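Local atomic coordinates of porin (Acinetobacter baumannii AB307-0294, PDB entry 5DL7), a protein that probably forms an outer-membrane beta-barrel channel of the OprD porin family, letting small molecules cross the outer membrane. Residues R118-V124 with I149-E155; F123-P129 with P143-G148; H278-Y284 with Y320-Y326. One frame throughout, in Å; residues are numbered along the deposited sequence.

Contact 1 (R118-V124 with I149-E155); sequences RKNELFV and IRFVSNE. With C8E ((hydroxyethyloxy)tri(ethyloxy)octane), chain J.
Glu155 closes this strand pair with both carboxylate oxygens. OE1 takes the NE of Arg118 at 3.1 Å in a nearly straight salt-bridge bond, lying at the guanidinium edge while the nitrogen comes from above the carboxylate plane. OE2 accepts the backbone N of Lys119 at 2.7 Å, on its anti side. A bend at chi2 (-66°) folds the Glu155 carboxylate back toward the start of 118-124.

One step further in, Ser153 OG gives its proton to Asn120 OD1 at 2.6 Å and also accepts the backbone N of Glu155, an ST turn; Asn120 ND2 goes to Phe117 O. From there the backbones run antiparallel, 120-124 beside 149-153, and Glu121 with Val152 and Phe123 with Arg150 are the hydrogen-bonded pairs. On the side of the sheet that carries Phe123, the extended Arg150 runs alongside the ring in the same direction: CD lies 3.8 Å from Phe123 CD1 and NH1 sits over one ring face, with the two planes 30° apart. Arg150 NH2 forms a salt bridge with Glu162. On the other side Leu122 CD1 packs 3.6 Å from Ile149 CG2, and Phe151 CZ lies 3.9 Å from Asn120 CB.

The chemistry is thus divided: ionic and hydroxyl bonds gather where the strands end, Leu122, Val124, Ile149 and Phe151 make an apolar patch away from Asn120 and Ser153, and on the Phe123 side the arginine shaft lies along the ring, its charge met by Glu162.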
loop_
_atom_site.group_PDB
_atom_site.type_symbol
_atom_site.label_atom_id
_atom_site.label_comp_id
_atom_site.label_asym_id
_atom_site.label_seq_id
_atom_site.Cartn_x
_atom_site.Cartn_y
_atom_site.Cartn_z
ATOM N N ARG A 118 27.961 8.054 -12.269
ATOM C CA ARG A 118 27.809 9.023 -11.199
ATOM C C ARG A 118 26.675 8.774 -10.255
ATOM O O ARG A 118 26.621 7.700 -9.634
ATOM C CB ARG A 118 27.740 10.358 -11.846
ATOM C CG ARG A 118 28.976 10.672 -12.631
ATOM C CD ARG A 118 28.773 11.846 -13.565
ATOM N NE ARG A 118 28.544 13.074 -12.789
ATOM C CZ ARG A 118 29.506 13.906 -12.362
ATOM N NH1 ARG A 118 30.800 13.706 -12.605
ATOM N NH2 ARG A 118 29.162 14.988 -11.693
ATOM N N LYS A 119 25.668 9.680 -10.106
ATOM C CA LYS A 119 24.628 9.389 -9.140
ATOM C C LYS A 119 23.275 9.101 -9.901
ATOM O O LYS A 119 22.173 9.431 -9.425
ATOM C CB LYS A 119 24.425 10.481 -8.079
ATOM C CG LYS A 119 25.725 10.914 -7.330
ATOM C CD LYS A 119 25.240 11.993 -6.316
ATOM C CE LYS A 119 26.270 12.698 -5.508
ATOM N NZ LYS A 119 26.720 11.684 -4.525
ATOM N N ASN A 120 23.405 8.545 -11.124
ATOM C CA ASN A 120 22.292 8.183 -11.989
ATOM C C ASN A 120 22.254 6.609 -12.009
ATOM O O ASN A 120 23.351 5.962 -12.176
ATOM C CB ASN A 120 22.520 8.624 -13.371
ATOM C CG ASN A 120 22.733 10.145 -13.471
ATOM O OD1 ASN A 120 21.794 10.856 -13.180
ATOM N ND2 ASN A 120 24.010 10.590 -13.651
ATOM N N GLU A 121 21.080 6.033 -11.801
ATOM C CA GLU A 121 21.004 4.559 -11.826
ATOM C C GLU A 121 19.844 4.093 -12.701
ATOM O O GLU A 121 18.812 4.767 -12.766
ATOM C CB GLU A 121 20.753 4.068 -10.448
ATOM C CG GLU A 121 21.856 4.275 -9.478
ATOM C CD GLU A 121 21.445 4.042 -8.041
ATOM O OE1 GLU A 121 21.639 2.884 -7.571
ATOM O OE2 GLU A 121 20.723 4.948 -7.545
ATOM N N LEU A 122 20.097 3.039 -13.490
ATOM C CA LEU A 122 19.123 2.486 -14.394
ATOM C C LEU A 122 18.905 1.003 -13.871
ATOM O O LEU A 122 19.860 0.306 -13.619
ATOM C CB LEU A 122 19.693 2.506 -15.779
ATOM C CG LEU A 122 18.778 1.874 -16.882
ATOM C CD1 LEU A 122 17.544 2.658 -16.966
ATOM C CD2 LEU A 122 19.483 1.773 -18.242
ATOM N N PHE A 123 17.658 0.601 -13.793
ATOM C CA PHE A 123 17.232 -0.727 -13.314
ATOM C C PHE A 123 16.309 -1.340 -14.357
ATOM O O PHE A 123 15.473 -0.601 -14.862
ATOM C CB PHE A 123 16.443 -0.668 -12.045
ATOM C CG PHE A 123 17.149 0.028 -10.881
ATOM C CD1 PHE A 123 17.093 1.442 -10.759
ATOM C CD2 PHE A 123 17.711 -0.715 -9.854
ATOM C CE1 PHE A 123 17.760 2.140 -9.701
ATOM C CE2 PHE A 123 18.396 -0.043 -8.759
ATOM C CZ PHE A 123 18.397 1.377 -8.723
ATOM N N VAL A 124 16.594 -2.619 -14.779
ATOM C CA VAL A 124 15.822 -3.256 -15.793
ATOM C C VAL A 124 15.409 -4.615 -15.218
ATOM O O VAL A 124 16.284 -5.391 -14.774
ATOM C CB VAL A 124 16.667 -3.441 -17.071
ATOM C CG1 VAL A 124 15.790 -4.242 -18.062
ATOM C CG2 VAL A 124 17.062 -2.083 -17.643
ATOM N N ILE A 149 11.451 -0.826 -16.641
ATOM C CA ILE A 149 12.674 -0.030 -16.491
ATOM C C ILE A 149 12.321 1.086 -15.487
ATOM O O ILE A 149 11.222 1.657 -15.390
ATOM C CB ILE A 149 13.028 0.592 -17.814
ATOM C CG1 ILE A 149 13.414 -0.550 -18.782
ATOM C CG2 ILE A 149 14.190 1.517 -17.636
ATOM C CD1 ILE A 149 13.135 -0.053 -20.206
ATOM N N ARG A 150 13.356 1.313 -14.660
ATOM C CA ARG A 150 13.296 2.422 -13.647
ATOM C C ARG A 150 14.603 3.202 -13.852
ATOM O O ARG A 150 15.658 2.686 -13.960
ATOM C CB ARG A 150 13.260 1.892 -12.217
ATOM C CG ARG A 150 13.184 2.947 -11.047
ATOM C CD ARG A 150 13.547 2.335 -9.726
ATOM N NE ARG A 150 13.290 3.318 -8.678
ATOM C CZ ARG A 150 13.948 3.340 -7.492
ATOM N NH1 ARG A 150 14.728 2.420 -7.175
ATOM N NH2 ARG A 150 13.704 4.331 -6.642
ATOM N N PHE A 151 14.474 4.522 -13.819
ATOM C CA PHE A 151 15.670 5.403 -13.847
ATOM C C PHE A 151 15.537 6.362 -12.624
ATOM O O PHE A 151 14.453 6.865 -12.278
ATOM C CB PHE A 151 15.686 6.253 -15.068
ATOM C CG PHE A 151 16.864 7.274 -15.053
ATOM C CD1 PHE A 151 18.062 6.881 -15.391
ATOM C CD2 PHE A 151 16.595 8.631 -14.618
ATOM C CE1 PHE A 151 19.179 7.744 -15.351
ATOM C CE2 PHE A 151 17.682 9.524 -14.582
ATOM C CZ PHE A 151 18.936 9.061 -14.950
ATOM N N VAL A 152 16.697 6.545 -11.963
ATOM C CA VAL A 152 16.714 7.350 -10.726
ATOM C C VAL A 152 17.971 8.216 -10.858
ATOM O O VAL A 152 19.069 7.754 -11.237
ATOM C CB VAL A 152 16.851 6.620 -9.433
ATOM C CG1 VAL A 152 16.897 7.573 -8.249
ATOM C CG2 VAL A 152 15.680 5.829 -9.199
ATOM N N SER A 153 17.806 9.567 -10.656
ATOM C CA SER A 153 19.037 10.454 -10.623
ATOM C C SER A 153 19.025 11.130 -9.277
ATOM O O SER A 153 18.065 11.797 -8.874
ATOM C CB SER A 153 19.089 11.486 -11.694
ATOM O OG SER A 153 20.264 12.256 -11.581
ATOM N N ASN A 154 20.218 11.128 -8.680
ATOM C CA ASN A 154 20.435 11.884 -7.436
ATOM C C ASN A 154 21.505 12.907 -7.706
ATOM O O ASN A 154 22.265 13.359 -6.826
ATOM C CB ASN A 154 20.775 10.969 -6.296
ATOM C CG ASN A 154 19.538 10.379 -5.693
ATOM O OD1 ASN A 154 19.245 9.207 -5.844
ATOM N ND2 ASN A 154 18.723 11.180 -5.161
ATOM N N GLU A 155 21.738 13.202 -8.981
ATOM C CA GLU A 155 22.777 14.192 -9.329
ATOM C C GLU A 155 22.541 15.593 -8.753
ATOM O O GLU A 155 23.550 16.296 -8.448
ATOM C CB GLU A 155 22.880 14.407 -10.823
ATOM C CG GLU A 155 23.565 13.338 -11.623
ATOM C CD GLU A 155 25.064 13.215 -11.277
ATOM O OE1 GLU A 155 25.803 14.071 -11.629
ATOM O OE2 GLU A 155 25.481 12.333 -10.541
HETATM C C10 C8E J . 10.477 -3.131 -20.803
HETATM C C11 C8E J . 10.516 -4.557 -20.194
HETATM O O12 C8E J . 11.871 -4.966 -19.916
HETATM C C13 C8E J . 12.162 -5.843 -18.766
HETATM C C14 C8E J . 11.763 -7.352 -18.802
HETATM O O15 C8E J . 12.394 -7.946 -17.624
HETATM C C16 C8E J . 12.421 -9.320 -17.263
HETATM C C17 C8E J . 13.234 -9.660 -15.978
HETATM O O18 C8E J . 14.492 -9.177 -16.448
HETATM C C19 C8E J . 15.562 -9.242 -15.555
HETATM C C20 C8E J . 16.636 -8.524 -16.391
HETATM O O21 C8E J . 17.869 -8.804 -15.779
#

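Contact 2 (F123-P129 with P143-G148); sequences FVGDLVP and PQTYRG. With C8E ((hydroxyethyloxy)tri(ethyloxy)octane), chain J.
Asp126 and Arg147 lie side by side and point the same way from their two strands, the carboxylate turned 59° from the guanidinium plane. Arg147 NE reaches Asp126 OD1 at 2.9 Å in a nearly straight salt-bridge bond; it arrives from above the carboxylate plane, and the oxygen sits near the guanidinium edge. The bend in the arginine at chi3 (-127°) turns its head toward the acid. Asp126 is gripped from elsewhere too: Tyr177 OH bonds OD1, and the backbone N of Ile111 bonds OD2, which fixes the carboxylate's rotation.

Around this pair the chain forms a short antiparallel strand pairing within the barrel-type OprD porin fold, beside the corners at Gly125 and Gly148. These two glycines exchange backbone bonds, Gly125 N to Gly148 O at 2.8 Å and Gly148 N back to Gly125 O. The backbone angles of Gly125 call for glycine, and detergent chain J lies against its CA, with O18 3.5 Å away. The same detergent passes Arg147, its C16 3.7 Å from Arg147 CD.

On the opposite face Leu127 CD1 rests 3.7 Å from Gly148 C. The Pro129 ring crosses Tyr146 at about a right angle, CG 3.9 Å from Tyr146 CD1. At the far end Val128 CG2 meets Thr145 CG2 at 3.9 Å, while the Thr145 hydroxyl bonds Tyr177.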
loop_
_atom_site.group_PDB
_atom_site.type_symbol
_atom_site.label_atom_id
_atom_site.label_comp_id
_atom_site.label_asym_id
_atom_site.label_seq_id
_atom_site.Cartn_x
_atom_site.Cartn_y
_atom_site.Cartn_z
ATOM N N PHE A 123 17.658 0.601 -13.793
ATOM C CA PHE A 123 17.232 -0.727 -13.314
ATOM C C PHE A 123 16.309 -1.340 -14.357
ATOM O O PHE A 123 15.473 -0.601 -14.862
ATOM C CB PHE A 123 16.443 -0.668 -12.045
ATOM C CG PHE A 123 17.149 0.028 -10.881
ATOM C CD1 PHE A 123 17.093 1.442 -10.759
ATOM C CD2 PHE A 123 17.711 -0.715 -9.854
ATOM C CE1 PHE A 123 17.760 2.140 -9.701
ATOM C CE2 PHE A 123 18.396 -0.043 -8.759
ATOM C CZ PHE A 123 18.397 1.377 -8.723
ATOM N N VAL A 124 16.594 -2.619 -14.779
ATOM C CA VAL A 124 15.822 -3.256 -15.793
ATOM C C VAL A 124 15.409 -4.615 -15.218
ATOM O O VAL A 124 16.284 -5.391 -14.774
ATOM C CB VAL A 124 16.667 -3.441 -17.071
ATOM C CG1 VAL A 124 15.790 -4.242 -18.062
ATOM C CG2 VAL A 124 17.062 -2.083 -17.643
ATOM N N GLY A 125 14.141 -4.898 -15.255
ATOM C CA GLY A 125 13.631 -6.207 -14.796
ATOM C C GLY A 125 12.507 -6.072 -13.885
ATOM O O GLY A 125 11.541 -5.343 -14.122
ATOM N N ASP A 126 12.577 -6.807 -12.771
ATOM C CA ASP A 126 11.545 -6.867 -11.793
ATOM C C ASP A 126 11.738 -5.657 -10.817
ATOM O O ASP A 126 12.901 -5.414 -10.526
ATOM C CB ASP A 126 11.577 -8.143 -11.017
ATOM C CG ASP A 126 11.073 -9.523 -12.026
ATOM O OD1 ASP A 126 9.751 -9.662 -12.473
ATOM O OD2 ASP A 126 12.020 -10.346 -12.385
ATOM N N LEU A 127 10.654 -4.949 -10.563
ATOM C CA LEU A 127 10.721 -3.657 -9.819
ATOM C C LEU A 127 9.683 -3.634 -8.725
ATOM O O LEU A 127 8.557 -4.173 -8.862
ATOM C CB LEU A 127 10.517 -2.500 -10.787
ATOM C CG LEU A 127 11.489 -2.500 -11.916
ATOM C CD1 LEU A 127 11.007 -1.452 -12.997
ATOM C CD2 LEU A 127 12.879 -2.091 -11.430
ATOM N N VAL A 128 9.963 -2.853 -7.622
ATOM C CA VAL A 128 8.960 -2.685 -6.534
ATOM C C VAL A 128 8.796 -1.138 -6.340
ATOM O O VAL A 128 9.504 -0.490 -5.586
ATOM C CB VAL A 128 9.509 -3.305 -5.215
ATOM C CG1 VAL A 128 8.463 -3.190 -4.114
ATOM C CG2 VAL A 128 9.891 -4.789 -5.464
ATOM N N PRO A 129 8.018 -0.511 -7.193
ATOM C CA PRO A 129 7.830 0.983 -7.173
ATOM C C PRO A 129 7.193 1.421 -5.898
ATOM O O PRO A 129 6.412 0.678 -5.320
ATOM C CB PRO A 129 6.960 1.243 -8.381
ATOM C CG PRO A 129 6.951 -0.092 -9.228
ATOM C CD PRO A 129 7.217 -1.173 -8.259
ATOM N N PRO A 143 5.093 -8.703 -1.796
ATOM C CA PRO A 143 4.896 -7.432 -2.502
ATOM C C PRO A 143 4.404 -7.657 -3.926
ATOM O O PRO A 143 4.828 -8.587 -4.551
ATOM C CB PRO A 143 6.355 -6.858 -2.594
ATOM C CG PRO A 143 7.268 -7.928 -2.365
ATOM C CD PRO A 143 6.508 -8.958 -1.482
ATOM N N GLN A 144 3.536 -6.806 -4.385
ATOM C CA GLN A 144 3.278 -6.574 -5.822
ATOM C C GLN A 144 4.549 -6.161 -6.505
ATOM O O GLN A 144 5.335 -5.356 -5.962
ATOM C CB GLN A 144 2.186 -5.574 -5.908
ATOM C CG GLN A 144 1.654 -5.325 -7.238
ATOM C CD GLN A 144 0.723 -4.082 -7.179
ATOM O OE1 GLN A 144 1.053 -3.097 -6.476
ATOM N NE2 GLN A 144 -0.299 -4.075 -7.947
ATOM N N THR A 145 4.792 -6.730 -7.722
ATOM C CA THR A 145 5.922 -6.301 -8.464
ATOM C C THR A 145 5.507 -5.945 -9.905
ATOM O O THR A 145 4.494 -6.357 -10.382
ATOM C CB THR A 145 7.165 -7.242 -8.490
ATOM O OG1 THR A 145 6.906 -8.443 -9.214
ATOM C CG2 THR A 145 7.646 -7.603 -7.018
ATOM N N TYR A 146 6.383 -5.193 -10.547
ATOM C CA TYR A 146 6.167 -4.781 -11.994
ATOM C C TYR A 146 7.408 -5.099 -12.781
ATOM O O TYR A 146 8.501 -5.154 -12.233
ATOM C CB TYR A 146 5.864 -3.260 -12.071
ATOM C CG TYR A 146 4.545 -2.911 -11.608
ATOM C CD1 TYR A 146 4.269 -2.657 -10.286
ATOM C CD2 TYR A 146 3.498 -2.745 -12.498
ATOM C CE1 TYR A 146 3.011 -2.336 -9.812
ATOM C CE2 TYR A 146 2.244 -2.371 -12.081
ATOM C CZ TYR A 146 1.978 -2.146 -10.684
ATOM O OH TYR A 146 0.708 -1.756 -10.356
ATOM N N ARG A 147 7.285 -5.305 -14.105
ATOM C CA ARG A 147 8.393 -5.546 -14.963
ATOM C C ARG A 147 8.564 -4.441 -15.916
ATOM O O ARG A 147 7.592 -3.985 -16.440
ATOM C CB ARG A 147 8.117 -6.840 -15.823
ATOM C CG ARG A 147 9.220 -7.716 -15.696
ATOM C CD ARG A 147 8.874 -9.134 -16.298
ATOM N NE ARG A 147 9.155 -10.180 -15.309
ATOM C CZ ARG A 147 8.961 -11.472 -15.615
ATOM N NH1 ARG A 147 8.310 -11.752 -16.755
ATOM N NH2 ARG A 147 9.293 -12.415 -14.758
ATOM N N GLY A 148 9.773 -3.902 -15.968
ATOM C CA GLY A 148 10.093 -2.770 -16.875
ATOM C C GLY A 148 11.424 -2.174 -16.565
ATOM O O GLY A 148 12.411 -2.886 -16.240
HETATM C C10 C8E J . 10.477 -3.131 -20.803
HETATM C C11 C8E J . 10.516 -4.557 -20.194
HETATM O O12 C8E J . 11.871 -4.966 -19.916
HETATM C C13 C8E J . 12.162 -5.843 -18.766
HETATM C C14 C8E J . 11.763 -7.352 -18.802
HETATM O O15 C8E J . 12.394 -7.946 -17.624
HETATM C C16 C8E J . 12.421 -9.320 -17.263
HETATM C C17 C8E J . 13.234 -9.660 -15.978
HETATM O O18 C8E J . 14.492 -9.177 -16.448
HETATM C C19 C8E J . 15.562 -9.242 -15.555
HETATM C C20 C8E J . 16.636 -8.524 -16.391
HETATM O O21 C8E J . 17.869 -8.804 -15.779
#

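Contact 3 (H278-Y284 with Y320-Y326); sequences HTVSLGY and YSIRYEY. With C8E ((hydroxyethyloxy)tri(ethyloxy)octane), chain F; C8E ((hydroxyethyloxy)tri(ethyloxy)octane), chain I; C8E ((hydroxyethyloxy)tri(ethyloxy)octane), chain H.
Neighbouring antiparallel strands of the porin barrel, 278-288 and 318-327, meet here, and at one end His278, Tyr324 and Tyr326 form an aromatic cluster. His278 ND1 and Tyr324 OH share a hydrogen bond of 2.7 Å at the imidazole edge, the two rings rim to rim. Tyr326 CD1 sits over one face of the imidazole, 3.3 Å from His278 ND1, with the ring planes at 44°; O15 of detergent chain H lies over the opposite face, toward its rim. At the imidazole edge, His278 NE2 donates to O18 of detergent chain F at 2.7 Å. With CG anti to the carbonyl carbon (chi1 -50°), the ring swings across to the tyrosines.

The same face continues with Val280 CG2 at the edge of the Tyr324 ring and Leu282 CD2 beside Ile322 CG1, 3.8 Å apart. At the far end an edge of Tyr284 points at the face of Tyr320, planes at 64°; one water bonds Tyr284 OH and, at longer range, Tyr320 OH, and Tyr284 OH also bonds Gln286. On the reverse face Arg323 grips Glu325 side-on, NE to OE2 at 2.8 Å and NH2 to OE1. Another water sits within hydrogen-bonding distance of Glu325 OE2, Ser281 OG and Thr279 O. Ser321 OG lies 3.1 Å from Gly283 CA, where a side chain would have no room.

Apolar and aromatic groups thus meet detergent on one face, as expected of a lipid-facing barrel wall, with His278 and tyrosine hydroxyls among its ether oxygens, while the Arg323-Glu325 ion pair lies on the other.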
loop_
_atom_site.group_PDB
_atom_site.type_symbol
_atom_site.label_atom_id
_atom_site.label_comp_id
_atom_site.label_asym_id
_atom_site.label_seq_id
_atom_site.Cartn_x
_atom_site.Cartn_y
_atom_site.Cartn_z
ATOM N N HIS A 278 3.544 10.784 22.343
ATOM C CA HIS A 278 2.174 10.842 21.863
ATOM C C HIS A 278 2.043 11.541 20.527
ATOM O O HIS A 278 2.675 12.563 20.373
ATOM C CB HIS A 278 1.166 11.567 22.829
ATOM C CG HIS A 278 1.206 11.100 24.221
ATOM N ND1 HIS A 278 0.444 10.059 24.685
ATOM C CD2 HIS A 278 1.947 11.520 25.291
ATOM C CE1 HIS A 278 0.717 9.847 25.953
ATOM N NE2 HIS A 278 1.651 10.704 26.362
ATOM N N THR A 279 1.133 11.108 19.686
ATOM C CA THR A 279 0.763 11.815 18.488
ATOM C C THR A 279 -0.782 11.832 18.417
ATOM O O THR A 279 -1.380 10.792 18.291
ATOM C CB THR A 279 1.437 11.304 17.188
ATOM O OG1 THR A 279 2.842 11.021 17.400
ATOM C CG2 THR A 279 1.199 12.152 16.063
ATOM N N VAL A 280 -1.326 13.035 18.242
ATOM C CA VAL A 280 -2.757 13.169 17.943
ATOM C C VAL A 280 -2.894 13.756 16.597
ATOM O O VAL A 280 -2.354 14.858 16.327
ATOM C CB VAL A 280 -3.565 13.961 19.004
ATOM C CG1 VAL A 280 -5.038 14.113 18.557
ATOM C CG2 VAL A 280 -3.533 13.242 20.300
ATOM N N SER A 281 -3.733 13.167 15.718
ATOM C CA SER A 281 -3.814 13.723 14.383
ATOM C C SER A 281 -5.270 13.868 13.893
ATOM O O SER A 281 -6.182 13.132 14.384
ATOM C CB SER A 281 -3.121 12.862 13.348
ATOM O OG SER A 281 -1.738 12.577 13.725
ATOM N N LEU A 282 -5.485 14.714 12.972
ATOM C CA LEU A 282 -6.773 14.840 12.328
ATOM C C LEU A 282 -6.525 14.714 10.863
ATOM O O LEU A 282 -5.576 15.237 10.265
ATOM C CB LEU A 282 -7.443 16.209 12.666
ATOM C CG LEU A 282 -7.717 16.529 14.116
ATOM C CD1 LEU A 282 -8.130 17.977 14.169
ATOM C CD2 LEU A 282 -8.862 15.602 14.615
ATOM N N GLY A 283 -7.477 14.042 10.168
ATOM C CA GLY A 283 -7.401 13.756 8.768
ATOM C C GLY A 283 -8.659 14.235 8.013
ATOM O O GLY A 283 -9.801 14.328 8.565
ATOM N N TYR A 284 -8.523 14.658 6.765
ATOM C CA TYR A 284 -9.594 15.050 5.895
ATOM C C TYR A 284 -9.302 14.583 4.499
ATOM O O TYR A 284 -8.134 14.672 4.035
ATOM C CB TYR A 284 -9.832 16.570 5.856
ATOM C CG TYR A 284 -11.017 16.935 5.067
ATOM C CD1 TYR A 284 -12.287 16.603 5.524
ATOM C CD2 TYR A 284 -10.882 17.438 3.893
ATOM C CE1 TYR A 284 -13.455 16.952 4.805
ATOM C CE2 TYR A 284 -12.036 17.838 3.168
ATOM C CZ TYR A 284 -13.284 17.481 3.604
ATOM O OH TYR A 284 -14.460 17.867 2.844
ATOM N N TYR A 320 -13.663 12.314 7.202
ATOM C CA TYR A 320 -13.201 12.958 8.480
ATOM C C TYR A 320 -12.575 11.890 9.296
ATOM O O TYR A 320 -13.206 10.895 9.612
ATOM C CB TYR A 320 -14.394 13.602 9.225
ATOM C CG TYR A 320 -15.195 14.503 8.343
ATOM C CD1 TYR A 320 -16.212 13.923 7.532
ATOM C CD2 TYR A 320 -15.001 15.867 8.291
ATOM C CE1 TYR A 320 -16.997 14.742 6.754
ATOM C CE2 TYR A 320 -15.867 16.699 7.504
ATOM C CZ TYR A 320 -16.787 16.076 6.744
ATOM O OH TYR A 320 -17.651 16.802 5.889
ATOM N N SER A 321 -11.354 12.133 9.842
ATOM C CA SER A 321 -10.744 11.103 10.705
ATOM C C SER A 321 -9.948 11.721 11.874
ATOM O O SER A 321 -9.592 12.896 11.880
ATOM C CB SER A 321 -9.769 10.197 9.896
ATOM O OG SER A 321 -8.576 10.972 9.640
ATOM N N ILE A 322 -9.743 10.894 12.807
ATOM C CA ILE A 322 -8.949 11.283 14.011
ATOM C C ILE A 322 -8.119 10.060 14.387
ATOM O O ILE A 322 -8.522 8.934 14.200
ATOM C CB ILE A 322 -9.817 11.735 15.125
ATOM C CG1 ILE A 322 -8.959 12.246 16.310
ATOM C CG2 ILE A 322 -10.821 10.674 15.606
ATOM C CD1 ILE A 322 -9.768 12.975 17.359
ATOM N N ARG A 323 -6.890 10.264 14.887
ATOM C CA ARG A 323 -5.939 9.218 15.162
ATOM C C ARG A 323 -5.162 9.541 16.358
ATOM O O ARG A 323 -4.815 10.689 16.594
ATOM C CB ARG A 323 -4.984 9.163 13.962
ATOM C CG ARG A 323 -3.984 8.096 14.023
ATOM C CD ARG A 323 -3.001 8.378 12.853
ATOM N NE ARG A 323 -1.768 7.484 12.954
ATOM C CZ ARG A 323 -1.412 6.513 12.049
ATOM N NH1 ARG A 323 -2.116 6.288 10.919
ATOM N NH2 ARG A 323 -0.327 5.791 12.232
ATOM N N TYR A 324 -4.883 8.522 17.132
ATOM C CA TYR A 324 -4.056 8.594 18.351
ATOM C C TYR A 324 -3.033 7.517 18.324
ATOM O O TYR A 324 -3.308 6.400 18.035
ATOM C CB TYR A 324 -4.896 8.457 19.641
ATOM C CG TYR A 324 -3.980 8.417 20.844
ATOM C CD1 TYR A 324 -3.273 9.507 21.299
ATOM C CD2 TYR A 324 -3.681 7.226 21.466
ATOM C CE1 TYR A 324 -2.372 9.425 22.388
ATOM C CE2 TYR A 324 -2.803 7.141 22.500
ATOM C CZ TYR A 324 -2.153 8.248 22.979
ATOM O OH TYR A 324 -1.258 8.025 24.035
ATOM N N GLU A 325 -1.782 7.868 18.594
ATOM C CA GLU A 325 -0.702 6.890 18.703
ATOM C C GLU A 325 0.236 7.218 19.894
ATOM O O GLU A 325 0.455 8.359 20.205
ATOM C CB GLU A 325 0.184 6.651 17.396
ATOM C CG GLU A 325 0.578 7.797 16.775
ATOM C CD GLU A 325 0.554 7.677 15.156
ATOM O OE1 GLU A 325 1.138 6.667 14.641
ATOM O OE2 GLU A 325 0.153 8.740 14.537
ATOM N N TYR A 326 0.784 6.135 20.349
ATOM C CA TYR A 326 1.855 6.207 21.425
ATOM C C TYR A 326 2.958 5.255 21.096
ATOM O O TYR A 326 2.786 4.076 20.673
ATOM C CB TYR A 326 1.227 5.876 22.828
ATOM C CG TYR A 326 2.224 6.199 23.924
ATOM C CD1 TYR A 326 2.449 7.536 24.243
ATOM C CD2 TYR A 326 2.835 5.210 24.646
ATOM C CE1 TYR A 326 3.366 7.850 25.252
ATOM C CE2 TYR A 326 3.711 5.491 25.710
ATOM C CZ TYR A 326 3.976 6.836 25.949
ATOM O OH TYR A 326 4.833 7.275 26.983
HETATM C C1 C8E F . 1.052 -3.893 27.400
HETATM C C2 C8E F . 0.381 -2.536 27.190
HETATM C C3 C8E F . -0.521 -2.441 25.933
HETATM C C4 C8E F . -1.212 -1.071 25.958
HETATM C C5 C8E F . -2.138 -0.728 24.817
HETATM C C6 C8E F . -3.074 0.401 25.070
HETATM C C7 C8E F . -2.352 1.673 25.025
HETATM C C8 C8E F . -3.290 2.756 25.111
HETATM O O9 C8E F . -2.129 3.550 25.133
HETATM C C10 C8E F . -1.792 4.898 25.401
HETATM C C11 C8E F . -0.753 4.659 26.423
HETATM O O12 C8E F . 0.022 5.760 26.966
HETATM C C13 C8E F . -0.241 6.203 28.354
HETATM C C14 C8E F . 0.981 6.853 29.021
HETATM O O15 C8E F . 0.830 8.262 29.430
HETATM C C16 C8E F . 2.084 8.943 29.673
HETATM C C17 C8E F . 1.926 10.479 29.844
HETATM O O18 C8E F . 2.419 11.452 28.886
HETATM C C19 C8E F . 3.849 11.459 28.568
HETATM C C20 C8E F . 4.389 10.039 28.271
HETATM O O21 C8E F . 5.432 9.761 27.335
HETATM C C1 C8E I . -9.905 15.946 27.402
HETATM C C2 C8E I . -9.560 14.902 26.370
HETATM C C3 C8E I . -10.430 13.674 26.601
HETATM C C4 C8E I . -10.347 12.682 25.451
HETATM C C5 C8E I . -9.679 11.398 25.907
HETATM C C6 C8E I . -9.055 10.523 24.904
HETATM C C7 C8E I . -7.732 10.018 25.361
HETATM C C8 C8E I . -7.065 9.161 24.298
HETATM O O9 C8E I . -5.664 9.489 24.436
HETATM C C10 C8E I . -5.135 8.798 25.559
HETATM C C11 C8E I . -3.893 9.462 25.962
HETATM O O12 C8E I . -3.237 9.011 27.196
HETATM C C13 C8E I . -2.444 10.254 27.488
HETATM C C14 C8E I . -1.436 10.408 28.628
HETATM O O15 C8E I . -1.387 11.835 29.127
HETATM C C1 C8E H . -10.306 6.349 17.867
HETATM C C2 C8E H . -9.567 7.616 17.826
HETATM C C3 C8E H . -9.355 8.093 19.212
HETATM C C4 C8E H . -8.921 9.522 19.196
HETATM C C5 C8E H . -8.290 10.075 20.421
HETATM C C6 C8E H . -8.534 11.518 20.817
HETATM C C7 C8E H . -7.321 12.141 21.528
HETATM C C8 C8E H . -7.493 13.403 22.426
HETATM O O9 C8E H . -6.169 13.666 22.975
HETATM C C10 C8E H . -5.900 14.673 23.962
HETATM C C11 C8E H . -4.721 14.237 24.865
HETATM O O12 C8E H . -3.698 13.482 24.150
HETATM C C13 C8E H . -2.507 13.137 24.883
HETATM C C14 C8E H . -1.588 14.348 25.068
HETATM O O15 C8E H . -0.436 13.985 25.818
HETATM C C16 C8E H . -0.166 14.807 26.998
HETATM O O HOH W 1 -1.657 10.378 15.356
HETATM O O HOH W 2 -16.288 19.330 4.284
#

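Contacts 1 and 2 are continuous: they share Phe123 and Val124, and contact 2 is nested along the chain inside the loop that contact 1 closes. Their centres lie 14 Å apart, and Leu127 CD1 of contact 2 packs 3.7 Å from Ile149 N of contact 1. Detergent chain J touches both, near the corners where the strands change direction. Contact 3 comes later in the chain and lies on the opposite side of the chain's centre from contact 2, with nearest atoms about 19 Å apart; from contact 1 that gap is about 24 Å. It meets detergent chains F, H and chain I instead. All three contacts lie away from the calcium sites.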